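Local structure of putative sugar binding protein (Bacteroides vulgatus ATCC 8482, 3KEZ) at residues R43-G48 with E270-L275; E238-W243 with R302-S307; F257-L262 with A330-I335; N317-Q322 with V393-R398. The protein probably binds sugars or other glycan nutrients at the bacterial outer membrane, as a calcium-containing member of the SusD family. All blocks are in the same frame, centred on the assembly; numbering follows the deposited sequence.

Contact 1: residues R43-G48 with E270-L275. With EDO (1,2-ethanediol), chain G.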
loop_
_atom_site.group_PDB
_atom_site.type_symbol
_atom_site.label_atom_id
_atom_site.label_comp_id
_atom_site.label_asym_id
_atom_site.label_seq_id
_atom_site.Cartn_x
_atom_site.Cartn_y
_atom_site.Cartn_z
ATOM N N ARG A 43 2.809 7.661 -6.824
ATOM C CA ARG A 43 3.286 6.522 -7.621
ATOM C C ARG A 43 3.296 5.212 -6.901
ATOM O O ARG A 43 2.952 4.202 -7.518
ATOM C CB ARG A 43 4.681 6.820 -8.200
ATOM C CG ARG A 43 4.600 7.866 -9.285
ATOM C CD ARG A 43 5.960 8.152 -9.906
ATOM N NE ARG A 43 5.861 9.153 -10.957
ATOM C CZ ARG A 43 6.901 9.732 -11.541
ATOM N NH1 ARG A 43 8.119 9.410 -11.180
ATOM N NH2 ARG A 43 6.714 10.653 -12.479
ATOM N N LEU A 44 3.652 5.217 -5.599
ATOM C CA LEU A 44 3.689 3.960 -4.831
ATOM C C LEU A 44 2.295 3.454 -4.506
ATOM O O LEU A 44 2.100 2.241 -4.335
ATOM C CB LEU A 44 4.558 4.066 -3.557
ATOM C CG LEU A 44 6.045 4.378 -3.859
ATOM C CD1 LEU A 44 6.769 4.593 -2.557
ATOM C CD2 LEU A 44 6.727 3.250 -4.657
ATOM N N VAL A 45 1.309 4.341 -4.536
ATOM C CA VAL A 45 -0.045 3.926 -4.301
ATOM C C VAL A 45 -0.686 3.410 -5.566
ATOM O O VAL A 45 -1.206 2.311 -5.584
ATOM C CB VAL A 45 -0.879 5.030 -3.627
ATOM C CG1 VAL A 45 -2.265 4.489 -3.245
ATOM C CG2 VAL A 45 -0.126 5.516 -2.351
ATOM N N TYR A 46 -0.671 4.190 -6.647
ATOM C CA TYR A 46 -1.451 3.793 -7.786
ATOM C C TYR A 46 -0.922 2.582 -8.540
ATOM O O TYR A 46 -1.665 1.977 -9.304
ATOM C CB TYR A 46 -1.735 4.947 -8.744
ATOM C CG TYR A 46 -0.587 5.542 -9.561
ATOM C CD1 TYR A 46 0.055 4.824 -10.531
ATOM C CD2 TYR A 46 -0.256 6.868 -9.426
ATOM C CE1 TYR A 46 1.061 5.400 -11.306
ATOM C CE2 TYR A 46 0.759 7.452 -10.184
ATOM C CZ TYR A 46 1.380 6.721 -11.146
ATOM O OH TYR A 46 2.358 7.306 -11.927
ATOM N N TYR A 47 0.354 2.265 -8.372
ATOM C CA TYR A 47 0.998 1.173 -9.150
ATOM C C TYR A 47 0.138 -0.102 -9.157
ATOM O O TYR A 47 -0.225 -0.625 -10.216
ATOM C CB TYR A 47 2.399 0.878 -8.610
ATOM C CG TYR A 47 3.177 -0.159 -9.395
ATOM C CD1 TYR A 47 3.787 0.160 -10.580
ATOM C CD2 TYR A 47 3.282 -1.481 -8.937
ATOM C CE1 TYR A 47 4.494 -0.802 -11.309
ATOM C CE2 TYR A 47 3.965 -2.438 -9.664
ATOM C CZ TYR A 47 4.597 -2.094 -10.816
ATOM O OH TYR A 47 5.313 -3.047 -11.496
ATOM N N GLY A 48 -0.271 -0.552 -7.975
ATOM C CA GLY A 48 -0.988 -1.815 -7.885
ATOM C C GLY A 48 -2.431 -1.769 -8.391
ATOM O O GLY A 48 -3.090 -2.826 -8.501
ATOM N N GLU A 270 0.389 15.842 -9.039
ATOM C CA GLU A 270 0.539 14.398 -9.342
ATOM C C GLU A 270 0.171 13.502 -8.150
ATOM O O GLU A 270 0.393 12.296 -8.177
ATOM C CB GLU A 270 1.943 14.084 -9.870
ATOM C CG GLU A 270 2.245 14.812 -11.165
ATOM C CD GLU A 270 3.476 14.306 -11.887
ATOM O OE1 GLU A 270 4.414 13.830 -11.212
ATOM O OE2 GLU A 270 3.494 14.421 -13.137
ATOM N N SER A 271 -0.462 14.088 -7.139
ATOM C CA SER A 271 -0.925 13.349 -5.968
ATOM C C SER A 271 -2.222 12.587 -6.283
ATOM O O SER A 271 -2.932 12.928 -7.228
ATOM C CB SER A 271 -1.192 14.331 -4.816
ATOM O OG SER A 271 -2.364 15.095 -5.086
HETATM N N MSE A 272 -2.542 11.593 -5.471
HETATM C CA MSE A 272 -3.766 10.776 -5.674
HETATM C C MSE A 272 -5.019 11.631 -5.719
HETATM O O MSE A 272 -5.934 11.366 -6.518
HETATM C CB MSE A 272 -3.886 9.680 -4.608
HETATM C CG MSE A 272 -2.757 8.642 -4.639
HETATM SE SE MSE A 272 -2.835 7.654 -6.270
HETATM C CE MSE A 272 -4.326 6.421 -5.880
ATOM N N GLY A 273 -5.050 12.671 -4.877
ATOM C CA GLY A 273 -6.178 13.571 -4.801
ATOM C C GLY A 273 -6.455 14.248 -6.125
ATOM O O GLY A 273 -7.613 14.440 -6.492
ATOM N N TYR A 274 -5.392 14.623 -6.836
ATOM C CA TYR A 274 -5.547 15.254 -8.150
ATOM C C TYR A 274 -5.668 14.221 -9.287
ATOM O O TYR A 274 -6.323 14.487 -10.290
ATOM C CB TYR A 274 -4.387 16.200 -8.417
ATOM C CG TYR A 274 -4.733 17.438 -9.204
ATOM C CD1 TYR A 274 -5.391 18.515 -8.612
ATOM C CD2 TYR A 274 -4.365 17.547 -10.538
ATOM C CE1 TYR A 274 -5.692 19.676 -9.360
ATOM C CE2 TYR A 274 -4.666 18.688 -11.276
ATOM C CZ TYR A 274 -5.312 19.742 -10.684
ATOM O OH TYR A 274 -5.572 20.846 -11.447
ATOM N N LEU A 275 -5.054 13.045 -9.156
ATOM C CA LEU A 275 -5.148 12.066 -10.262
ATOM C C LEU A 275 -6.540 11.426 -10.324
ATOM O O LEU A 275 -7.050 11.132 -11.409
ATOM C CB LEU A 275 -4.075 10.982 -10.151
ATOM C CG LEU A 275 -2.612 11.448 -10.238
ATOM C CD1 LEU A 275 -1.694 10.305 -9.824
ATOM C CD2 LEU A 275 -2.304 11.952 -11.628
HETATM C C1 EDO G . 10.710 12.337 -13.336
HETATM O O1 EDO G . 10.422 11.133 -12.621
HETATM C C2 EDO G . 9.550 12.649 -14.272
HETATM O O2 EDO G . 8.964 11.422 -14.751
#

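Contact 2: residues E238-W243 with R302-S307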
loop_
_atom_site.group_PDB
_atom_site.type_symbol
_atom_site.label_atom_id
_atom_site.label_comp_id
_atom_site.label_asym_id
_atom_site.label_seq_id
_atom_site.Cartn_x
_atom_site.Cartn_y
_atom_site.Cartn_z
ATOM N N GLU A 238 -21.117 6.642 7.914
ATOM C CA GLU A 238 -19.910 7.468 7.831
ATOM C C GLU A 238 -19.164 7.295 6.516
ATOM O O GLU A 238 -18.519 8.236 6.026
ATOM C CB GLU A 238 -18.959 7.080 8.951
ATOM C CG GLU A 238 -19.416 7.531 10.323
ATOM C CD GLU A 238 -18.723 6.825 11.489
ATOM O OE1 GLU A 238 -17.989 5.831 11.300
ATOM O OE2 GLU A 238 -18.950 7.272 12.633
ATOM N N TYR A 239 -19.243 6.101 5.943
ATOM C CA TYR A 239 -18.293 5.682 4.896
ATOM C C TYR A 239 -18.139 6.667 3.734
ATOM O O TYR A 239 -17.013 6.978 3.344
ATOM C CB TYR A 239 -18.654 4.316 4.357
ATOM C CG TYR A 239 -17.559 3.638 3.593
ATOM C CD1 TYR A 239 -17.409 3.820 2.212
ATOM C CD2 TYR A 239 -16.701 2.779 4.227
ATOM C CE1 TYR A 239 -16.427 3.139 1.492
ATOM C CE2 TYR A 239 -15.720 2.119 3.539
ATOM C CZ TYR A 239 -15.580 2.291 2.163
ATOM O OH TYR A 239 -14.592 1.608 1.516
ATOM N N PRO A 240 -19.258 7.181 3.195
ATOM C CA PRO A 240 -19.117 8.033 2.007
ATOM C C PRO A 240 -18.282 9.306 2.240
ATOM O O PRO A 240 -17.668 9.788 1.300
ATOM C CB PRO A 240 -20.562 8.380 1.659
ATOM C CG PRO A 240 -21.386 7.272 2.250
ATOM C CD PRO A 240 -20.664 6.893 3.514
ATOM N N THR A 241 -18.260 9.847 3.463
ATOM C CA THR A 241 -17.539 11.100 3.725
ATOM C C THR A 241 -16.383 11.014 4.727
ATOM O O THR A 241 -15.684 12.016 4.936
ATOM C CB THR A 241 -18.490 12.239 4.207
ATOM O OG1 THR A 241 -19.070 11.874 5.464
ATOM C CG2 THR A 241 -19.579 12.524 3.168
ATOM N N ALA A 242 -16.175 9.837 5.326
ATOM C CA ALA A 242 -15.228 9.687 6.436
ATOM C C ALA A 242 -13.788 9.975 5.949
ATOM O O ALA A 242 -12.930 10.433 6.713
ATOM C CB ALA A 242 -15.311 8.257 7.024
ATOM N N TRP A 243 -13.570 9.699 4.668
ATOM C CA TRP A 243 -12.311 9.937 3.973
ATOM C C TRP A 243 -11.807 11.388 4.049
ATOM O O TRP A 243 -10.608 11.625 3.913
ATOM C CB TRP A 243 -12.471 9.580 2.492
ATOM C CG TRP A 243 -13.012 8.222 2.287
ATOM C CD1 TRP A 243 -14.331 7.862 2.223
ATOM C CD2 TRP A 243 -12.258 7.013 2.167
ATOM N NE1 TRP A 243 -14.443 6.493 2.075
ATOM C CE2 TRP A 243 -13.184 5.956 2.029
ATOM C CE3 TRP A 243 -10.884 6.720 2.153
ATOM C CZ2 TRP A 243 -12.785 4.632 1.890
ATOM C CZ3 TRP A 243 -10.499 5.411 2.005
ATOM C CH2 TRP A 243 -11.447 4.380 1.874
ATOM N N ARG A 302 -20.091 1.426 -0.998
ATOM C CA ARG A 302 -18.916 1.874 -1.723
ATOM C C ARG A 302 -19.249 2.487 -3.095
ATOM O O ARG A 302 -18.441 3.219 -3.668
ATOM C CB ARG A 302 -17.889 0.735 -1.828
ATOM C CG ARG A 302 -17.350 0.351 -0.451
ATOM C CD ARG A 302 -16.704 -1.026 -0.405
ATOM N NE ARG A 302 -17.663 -2.101 -0.675
ATOM C CZ ARG A 302 -17.517 -3.361 -0.256
ATOM N NH1 ARG A 302 -16.460 -3.736 0.481
ATOM N NH2 ARG A 302 -18.423 -4.248 -0.592
ATOM N N LEU A 303 -20.443 2.206 -3.620
ATOM C CA LEU A 303 -20.919 2.939 -4.792
ATOM C C LEU A 303 -20.949 4.446 -4.497
ATOM O O LEU A 303 -20.710 5.242 -5.403
ATOM C CB LEU A 303 -22.300 2.460 -5.255
ATOM C CG LEU A 303 -22.364 1.052 -5.855
ATOM C CD1 LEU A 303 -23.801 0.498 -5.880
ATOM C CD2 LEU A 303 -21.771 1.146 -7.258
ATOM N N LYS A 304 -21.163 4.838 -3.238
ATOM C CA LYS A 304 -21.259 6.265 -2.912
ATOM C C LYS A 304 -19.934 7.027 -2.832
ATOM O O LYS A 304 -19.935 8.226 -2.545
ATOM C CB LYS A 304 -22.015 6.437 -1.602
ATOM C CG LYS A 304 -23.483 6.100 -1.705
ATOM C CD LYS A 304 -24.128 6.136 -0.328
ATOM C CE LYS A 304 -25.647 6.030 -0.414
ATOM N NZ LYS A 304 -26.278 6.380 0.885
ATOM N N ILE A 305 -18.810 6.349 -3.059
ATOM C CA ILE A 305 -17.521 7.029 -3.154
ATOM C C ILE A 305 -17.017 7.083 -4.590
ATOM O O ILE A 305 -15.843 7.352 -4.825
ATOM C CB ILE A 305 -16.430 6.467 -2.191
ATOM C CG1 ILE A 305 -16.101 4.981 -2.414
ATOM C CG2 ILE A 305 -16.795 6.773 -0.730
ATOM C CD1 ILE A 305 -15.466 4.684 -3.789
ATOM N N LEU A 306 -17.913 6.829 -5.530
ATOM C CA LEU A 306 -17.637 6.978 -6.936
ATOM C C LEU A 306 -18.109 8.364 -7.354
ATOM O O LEU A 306 -19.193 8.796 -6.998
ATOM C CB LEU A 306 -18.349 5.890 -7.745
ATOM C CG LEU A 306 -17.972 4.404 -7.539
ATOM C CD1 LEU A 306 -18.721 3.596 -8.628
ATOM C CD2 LEU A 306 -16.409 4.209 -7.561
ATOM N N SER A 307 -17.254 9.057 -8.091
ATOM C CA SER A 307 -17.541 10.390 -8.635
ATOM C C SER A 307 -17.605 10.259 -10.137
ATOM O O SER A 307 -16.633 9.890 -10.786
ATOM C CB SER A 307 -16.459 11.405 -8.285
ATOM O OG SER A 307 -16.535 11.785 -6.936
HETATM O O HOH W 1 -18.616 10.833 -1.243
#

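Contact 3: residues F257-L262 with A330-I335. With CA (calcium ion), chain C.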
loop_
_atom_site.group_PDB
_atom_site.type_symbol
_atom_site.label_atom_id
_atom_site.label_comp_id
_atom_site.label_asym_id
_atom_site.label_seq_id
_atom_site.Cartn_x
_atom_site.Cartn_y
_atom_site.Cartn_z
ATOM N N PHE A 257 -2.475 4.264 9.504
ATOM C CA PHE A 257 -1.351 5.084 9.071
ATOM C C PHE A 257 -1.792 5.950 7.915
ATOM O O PHE A 257 -2.213 5.450 6.860
ATOM C CB PHE A 257 -0.142 4.232 8.701
ATOM C CG PHE A 257 1.052 5.029 8.175
ATOM C CD1 PHE A 257 1.451 6.216 8.782
ATOM C CD2 PHE A 257 1.817 4.534 7.136
ATOM C CE1 PHE A 257 2.545 6.913 8.337
ATOM C CE2 PHE A 257 2.927 5.235 6.667
ATOM C CZ PHE A 257 3.295 6.437 7.285
ATOM N N GLU A 258 -1.683 7.258 8.151
ATOM C CA GLU A 258 -2.161 8.302 7.256
ATOM C C GLU A 258 -0.949 9.124 6.775
ATOM O O GLU A 258 -0.100 9.500 7.586
ATOM C CB GLU A 258 -3.171 9.183 8.020
ATOM C CG GLU A 258 -3.863 10.233 7.159
ATOM C CD GLU A 258 -5.030 10.935 7.841
ATOM O OE1 GLU A 258 -5.015 11.159 9.068
ATOM O OE2 GLU A 258 -5.951 11.296 7.119
ATOM N N ILE A 259 -0.812 9.307 5.454
ATOM C CA ILE A 259 0.075 10.323 4.917
ATOM C C ILE A 259 -0.696 11.641 4.999
ATOM O O ILE A 259 -1.804 11.764 4.425
ATOM C CB ILE A 259 0.529 10.067 3.449
ATOM C CG1 ILE A 259 1.229 8.699 3.285
ATOM C CG2 ILE A 259 1.394 11.220 2.935
ATOM C CD1 ILE A 259 2.505 8.493 4.142
ATOM N N VAL A 260 -0.123 12.604 5.732
ATOM C CA VAL A 260 -0.708 13.933 5.923
ATOM C C VAL A 260 -0.117 14.927 4.916
ATOM O O VAL A 260 1.092 15.188 4.918
ATOM C CB VAL A 260 -0.489 14.450 7.354
ATOM C CG1 VAL A 260 -1.058 15.872 7.517
ATOM C CG2 VAL A 260 -1.157 13.487 8.368
ATOM N N ASN A 261 -0.973 15.424 4.042
ATOM C CA ASN A 261 -0.644 16.469 3.070
ATOM C C ASN A 261 -1.352 17.771 3.464
ATOM O O ASN A 261 -2.527 17.761 3.857
ATOM C CB ASN A 261 -1.094 16.007 1.666
ATOM C CG ASN A 261 -0.251 14.848 1.140
ATOM O OD1 ASN A 261 0.963 14.832 1.338
ATOM N ND2 ASN A 261 -0.893 13.862 0.481
ATOM N N LEU A 262 -0.658 18.898 3.360
ATOM C CA LEU A 262 -1.227 20.195 3.822
ATOM C C LEU A 262 -1.181 21.272 2.748
ATOM O O LEU A 262 -0.278 21.274 1.923
ATOM C CB LEU A 262 -0.483 20.675 5.069
ATOM C CG LEU A 262 -0.480 19.721 6.270
ATOM C CD1 LEU A 262 0.498 20.220 7.301
ATOM C CD2 LEU A 262 -1.916 19.559 6.864
ATOM N N ALA A 330 -5.312 16.200 -0.397
ATOM C CA ALA A 330 -5.969 15.089 0.271
ATOM C C ALA A 330 -4.920 14.188 0.880
ATOM O O ALA A 330 -3.874 13.898 0.251
ATOM C CB ALA A 330 -6.844 14.303 -0.699
ATOM N N ASN A 331 -5.207 13.751 2.104
ATOM C CA ASN A 331 -4.402 12.764 2.806
ATOM C C ASN A 331 -4.563 11.410 2.151
ATOM O O ASN A 331 -5.548 11.169 1.455
ATOM C CB ASN A 331 -4.815 12.682 4.291
ATOM C CG ASN A 331 -4.490 13.979 5.089
ATOM O OD1 ASN A 331 -3.882 14.901 4.553
ATOM N ND2 ASN A 331 -4.887 14.026 6.382
ATOM N N ILE A 332 -3.572 10.554 2.373
ATOM C CA ILE A 332 -3.536 9.196 1.866
ATOM C C ILE A 332 -3.822 8.199 2.996
ATOM O O ILE A 332 -3.069 8.120 3.954
ATOM C CB ILE A 332 -2.152 8.870 1.256
ATOM C CG1 ILE A 332 -1.659 10.051 0.404
ATOM C CG2 ILE A 332 -2.246 7.525 0.492
ATOM C CD1 ILE A 332 -2.460 10.346 -0.908
ATOM N N PRO A 333 -4.952 7.481 2.926
ATOM C CA PRO A 333 -5.279 6.469 3.940
ATOM C C PRO A 333 -4.519 5.166 3.686
ATOM O O PRO A 333 -5.120 4.161 3.314
ATOM C CB PRO A 333 -6.786 6.304 3.765
ATOM C CG PRO A 333 -6.997 6.472 2.302
ATOM C CD PRO A 333 -5.970 7.521 1.856
ATOM N N LEU A 334 -3.215 5.194 3.951
ATOM C CA LEU A 334 -2.296 4.193 3.439
ATOM C C LEU A 334 -2.499 2.798 4.037
ATOM O O LEU A 334 -2.396 1.812 3.336
ATOM C CB LEU A 334 -0.861 4.676 3.671
ATOM C CG LEU A 334 0.206 4.083 2.774
ATOM C CD1 LEU A 334 -0.159 4.325 1.307
ATOM C CD2 LEU A 334 1.505 4.735 3.158
ATOM N N ILE A 335 -2.763 2.746 5.340
ATOM C CA ILE A 335 -3.124 1.520 6.088
ATOM C C ILE A 335 -4.414 1.749 6.927
ATOM O O ILE A 335 -4.503 2.674 7.752
ATOM C CB ILE A 335 -1.988 1.047 7.062
ATOM C CG1 ILE A 335 -0.665 0.838 6.303
ATOM C CG2 ILE A 335 -2.420 -0.252 7.844
ATOM C CD1 ILE A 335 0.537 0.553 7.207
HETATM CA CA CA C . -4.850 17.082 3.759
HETATM O O HOH W 2 -5.054 17.786 6.249
#

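Contact 4: residues N317-Q322 with V393-R398. With CA (calcium ion), chain C.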
loop_
_atom_site.group_PDB
_atom_site.type_symbol
_atom_site.label_atom_id
_atom_site.label_comp_id
_atom_site.label_asym_id
_atom_site.label_seq_id
_atom_site.Cartn_x
_atom_site.Cartn_y
_atom_site.Cartn_z
ATOM N N ASN A 317 -13.453 8.421 -5.351
ATOM C CA ASN A 317 -13.404 9.662 -4.582
ATOM C C ASN A 317 -13.013 9.401 -3.128
ATOM O O ASN A 317 -13.694 9.855 -2.184
ATOM C CB ASN A 317 -14.789 10.349 -4.649
ATOM C CG ASN A 317 -14.736 11.814 -4.264
ATOM O OD1 ASN A 317 -13.773 12.491 -4.591
ATOM N ND2 ASN A 317 -15.760 12.302 -3.551
ATOM N N LYS A 318 -11.904 8.699 -2.935
ATOM C CA LYS A 318 -11.400 8.406 -1.580
ATOM C C LYS A 318 -10.445 9.461 -1.059
ATOM O O LYS A 318 -10.211 9.557 0.141
ATOM C CB LYS A 318 -10.696 7.045 -1.544
ATOM C CG LYS A 318 -11.643 5.887 -1.784
ATOM C CD LYS A 318 -10.936 4.524 -1.790
ATOM C CE LYS A 318 -11.926 3.386 -1.586
ATOM N NZ LYS A 318 -11.266 2.017 -1.539
ATOM N N TYR A 319 -9.854 10.201 -1.976
ATOM C CA TYR A 319 -8.910 11.247 -1.627
ATOM C C TYR A 319 -9.667 12.565 -1.513
ATOM O O TYR A 319 -9.658 13.404 -2.409
ATOM C CB TYR A 319 -7.811 11.268 -2.668
ATOM C CG TYR A 319 -7.119 9.923 -2.659
ATOM C CD1 TYR A 319 -6.162 9.611 -1.682
ATOM C CD2 TYR A 319 -7.478 8.922 -3.563
ATOM C CE1 TYR A 319 -5.574 8.345 -1.626
ATOM C CE2 TYR A 319 -6.892 7.640 -3.506
ATOM C CZ TYR A 319 -5.938 7.370 -2.560
ATOM O OH TYR A 319 -5.354 6.118 -2.557
ATOM N N GLN A 320 -10.349 12.701 -0.383
ATOM C CA GLN A 320 -11.235 13.838 -0.129
ATOM C C GLN A 320 -10.423 14.859 0.646
ATOM O O GLN A 320 -9.788 14.533 1.633
ATOM C CB GLN A 320 -12.499 13.390 0.640
ATOM C CG GLN A 320 -13.337 12.376 -0.185
ATOM C CD GLN A 320 -14.546 11.830 0.531
ATOM O OE1 GLN A 320 -14.865 12.280 1.621
ATOM N NE2 GLN A 320 -15.240 10.845 -0.094
ATOM N N PRO A 321 -10.388 16.088 0.158
ATOM C CA PRO A 321 -9.620 17.071 0.913
ATOM C C PRO A 321 -10.246 17.318 2.292
ATOM O O PRO A 321 -11.468 17.169 2.464
ATOM C CB PRO A 321 -9.731 18.327 0.044
ATOM C CG PRO A 321 -11.052 18.169 -0.670
ATOM C CD PRO A 321 -11.188 16.694 -0.920
ATOM N N GLN A 322 -9.405 17.660 3.254
ATOM C CA GLN A 322 -9.862 18.134 4.568
ATOM C C GLN A 322 -10.404 19.561 4.418
ATOM O O GLN A 322 -10.270 20.169 3.361
ATOM C CB GLN A 322 -8.722 18.030 5.604
ATOM C CG GLN A 322 -8.500 16.581 6.128
ATOM C CD GLN A 322 -8.009 15.591 5.033
ATOM O OE1 GLN A 322 -7.163 15.928 4.169
ATOM N NE2 GLN A 322 -8.537 14.364 5.075
ATOM N N VAL A 393 -10.081 -0.692 -3.605
ATOM C CA VAL A 393 -9.943 -0.015 -4.888
ATOM C C VAL A 393 -9.326 1.406 -4.705
ATOM O O VAL A 393 -9.732 2.187 -3.800
ATOM C CB VAL A 393 -11.273 -0.015 -5.669
ATOM C CG1 VAL A 393 -12.367 0.772 -4.939
ATOM C CG2 VAL A 393 -11.043 0.463 -7.093
ATOM N N ALA A 394 -8.281 1.663 -5.510
ATOM C CA ALA A 394 -7.525 2.966 -5.552
ATOM C C ALA A 394 -6.565 3.169 -4.363
ATOM O O ALA A 394 -6.015 4.266 -4.182
ATOM C CB ALA A 394 -8.475 4.187 -5.729
ATOM N N GLU A 395 -6.344 2.096 -3.583
ATOM C CA GLU A 395 -5.417 2.111 -2.443
ATOM C C GLU A 395 -4.199 1.209 -2.695
ATOM O O GLU A 395 -3.392 1.016 -1.804
ATOM C CB GLU A 395 -6.110 1.727 -1.125
ATOM C CG GLU A 395 -7.250 2.674 -0.690
ATOM C CD GLU A 395 -8.078 2.133 0.448
ATOM O OE1 GLU A 395 -7.585 2.082 1.597
ATOM O OE2 GLU A 395 -9.253 1.812 0.214
ATOM N N GLY A 396 -4.042 0.710 -3.921
ATOM C CA GLY A 396 -2.770 0.136 -4.354
ATOM C C GLY A 396 -2.538 -1.347 -4.161
ATOM O O GLY A 396 -1.363 -1.801 -4.184
ATOM N N HIS A 397 -3.627 -2.111 -4.049
ATOM C CA HIS A 397 -3.559 -3.556 -3.761
ATOM C C HIS A 397 -3.822 -4.542 -4.920
ATOM O O HIS A 397 -3.245 -5.642 -4.942
ATOM C CB HIS A 397 -4.557 -3.868 -2.667
ATOM C CG HIS A 397 -4.172 -3.292 -1.347
ATOM N ND1 HIS A 397 -3.618 -4.048 -0.334
ATOM C CD2 HIS A 397 -4.217 -2.016 -0.888
ATOM C CE1 HIS A 397 -3.354 -3.267 0.698
ATOM N NE2 HIS A 397 -3.724 -2.033 0.394
ATOM N N ARG A 398 -4.733 -4.206 -5.831
ATOM C CA ARG A 398 -5.359 -5.265 -6.651
ATOM C C ARG A 398 -4.376 -6.141 -7.445
ATOM O O ARG A 398 -4.481 -7.355 -7.367
ATOM C CB ARG A 398 -6.423 -4.690 -7.592
ATOM C CG ARG A 398 -7.125 -5.691 -8.509
ATOM C CD ARG A 398 -7.942 -6.746 -7.803
ATOM N NE ARG A 398 -8.532 -7.674 -8.777
ATOM C CZ ARG A 398 -9.136 -8.817 -8.470
ATOM N NH1 ARG A 398 -9.269 -9.231 -7.197
ATOM N NH2 ARG A 398 -9.594 -9.572 -9.443
HETATM CA CA CA C . -4.850 17.082 3.759
HETATM O O HOH W 2 -5.054 17.786 6.249
#

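Contact 1: residues R43-G48 with E270-L275
The selenium of M272, a selenomethionine, lies at the edge of the Y46 ring, 5.4 Å from the ring centroid and 89° off its normal, a Met-aromatic contact. The SE atom packs on Y46 CB at 3.8 Å, while CE reaches V45 CG1 at 3.9 Å. Bends at chi2 and chi3 (-65° and -78°) bring SE and CE of M272 up to the helix of 43-48. On Y46, CD2 meets the L275 methyl CD1 at 3.7 Å, obliquely to the ring. A second shell surrounds them: Y67 meets Y46 edge-to-face, and L275 N bonds the carbonyl O of S271, the N-cap residue of helix 272-275. Farther along, R43 NH2 and E270 OE1 stay 4.1 Å apart, the oxygen well out of the guanidinium plane; R43 NH1 bonds S80 OG, NH1 and NH2 each donate to one oxygen of a 1,2-ethanediol, probably from the crystallisation liquor, and E270 OE2 pairs with R63. Dispersion and sulfur-aromatic packing therefore join the two helices, and the charged pair probably adds only diffuse attraction.

Contact 2: residues E238-W243 with R302-S307
The two backbones come nearest at P240 and I305, whose CA atoms are 5.5 Å apart, where the short, weakly bonded helix about 239-242 meets the end of the 3-10 segment 302-304. Y239 meets the R302 aliphatic chain obliquely, its ring set anti to the Y239 backbone N (chi1 -163°), which carries Y239 CE1 to 3.5 Å from R302 CG. The tyrosine touches R302 CG and CD, and the guanidinium plane stands 88° from the ring, so that group does not stack on it. Both polar ends look elsewhere: Y239 OH bonds E391, and R302 forms salt bridges with D300, E387 and E391. In the fold, this joins the 239-242 helix to the chain entering the antiparallel hairpin 306-309/313-316. The I305 methyl CG2 sits 3.7 Å from P240 O and also reaches W243, 3.7 Å from NE1. Alongside, P240 CG and K304 CD are 3.9 Å apart. A water donates to P240 O at 2.9 Å and to K304 O at 3.2 Å, bridging the two carbonyls.

Contact 3: residues F257-L262 with A330-I335
The F257 ring has the I335 methyl CD1 at its edge, near the ring plane, and the L334 methyl CD2 obliquely placed 3.8 Å from CE2. Two further flat groups, the E258 carboxylate and the N331 amide, stand 90° apart. The E258 chain leaves anti to its N and runs extended, bringing OE2 to N331 ND2, which donates at 3.0 Å from above the carboxylate plane, 82° out of it; K190 holds the other oxygen. These groups are carried by two antiparallel strands with hydrogen-bonded pairs F257-I335 and I259-I332; a classic beta bulge sets L334 and I335 both opposite F257. Beyond the strands, N261 ND2 donates almost straight (173°) to A330 O at 3.0 Å and also bonds S41 OG, while N261 N reaches N331 OD1. That OD1 binds calcium at 2.5 Å, as does N261 O at 2.4 Å, with Q322, E325, D329 and a water completing the site. Calcium on OD1 would probably polarise the N331 amide and strengthen its N-H donation to E258.

Contact 4: residues N317-Q322 with V393-R398
Two irregular loops meet here beside the calcium site of this SusD-family protein: 317-322, which carries the metal ligand Q322, and 393-398, which links helix 381-392 to helix 398-403. The lysine K318 makes the main polar connection. Its chain, extended beyond CG, carries NZ across to V393 O at 2.7 Å, in the carbonyl plane and on a lone pair, and to E395 OE2, also at 2.7 Å, in a salt bridge that uses the anti lone pair of that oxygen. The K318 and E395 side chains cross at about a right angle. E391 O takes a third bond from NZ, so three acceptors grip this buried ammonium group and would probably favour its charged state. E395 is itself tied further out, with OE1 bridged to R336. Y319, the centre of an inverse gamma turn, points its hydroxyl at the neighbouring carbonyl: OH donates to A394 O at 2.6 Å. The acceptor lies at the ring edge, in the ring plane, while the donor is tilted 22° from the plane of the carbonyl. Within the first loop, Q320 NE2 donates to N317 O at 2.8 Å, spanning the turn at Y319, and also bonds P240 O. At the far end of the same loop, Q322, bent at chi2 (65°), delivers OE1 to the calcium ion at 2.6 Å.

Overall arrangement
All four contacts are largely buried, but contact 2 lies farther out, its centre about 19 Å from the chain centre against about 11 Å for the others, and includes the exposed K304. Contacts 3 and 4 share the calcium ion and its water; only contact 3 is built on paired strands, whereas contact 4 joins loops. Contact 1 is chiefly apolar and packs directly on both: V45 and M272 touch I332 of contact 3 and Y319 of contact 4. Contact 2 joins contact 4 through probable hydrogen bonds of I305 and P240 to N317 and Q320, and W243 packs on P333 and K318; its methylene and water-mediated chemistry contrasts with the direct hydrogen bonds of contacts 3 and 4 and the salt bridge of contact 4.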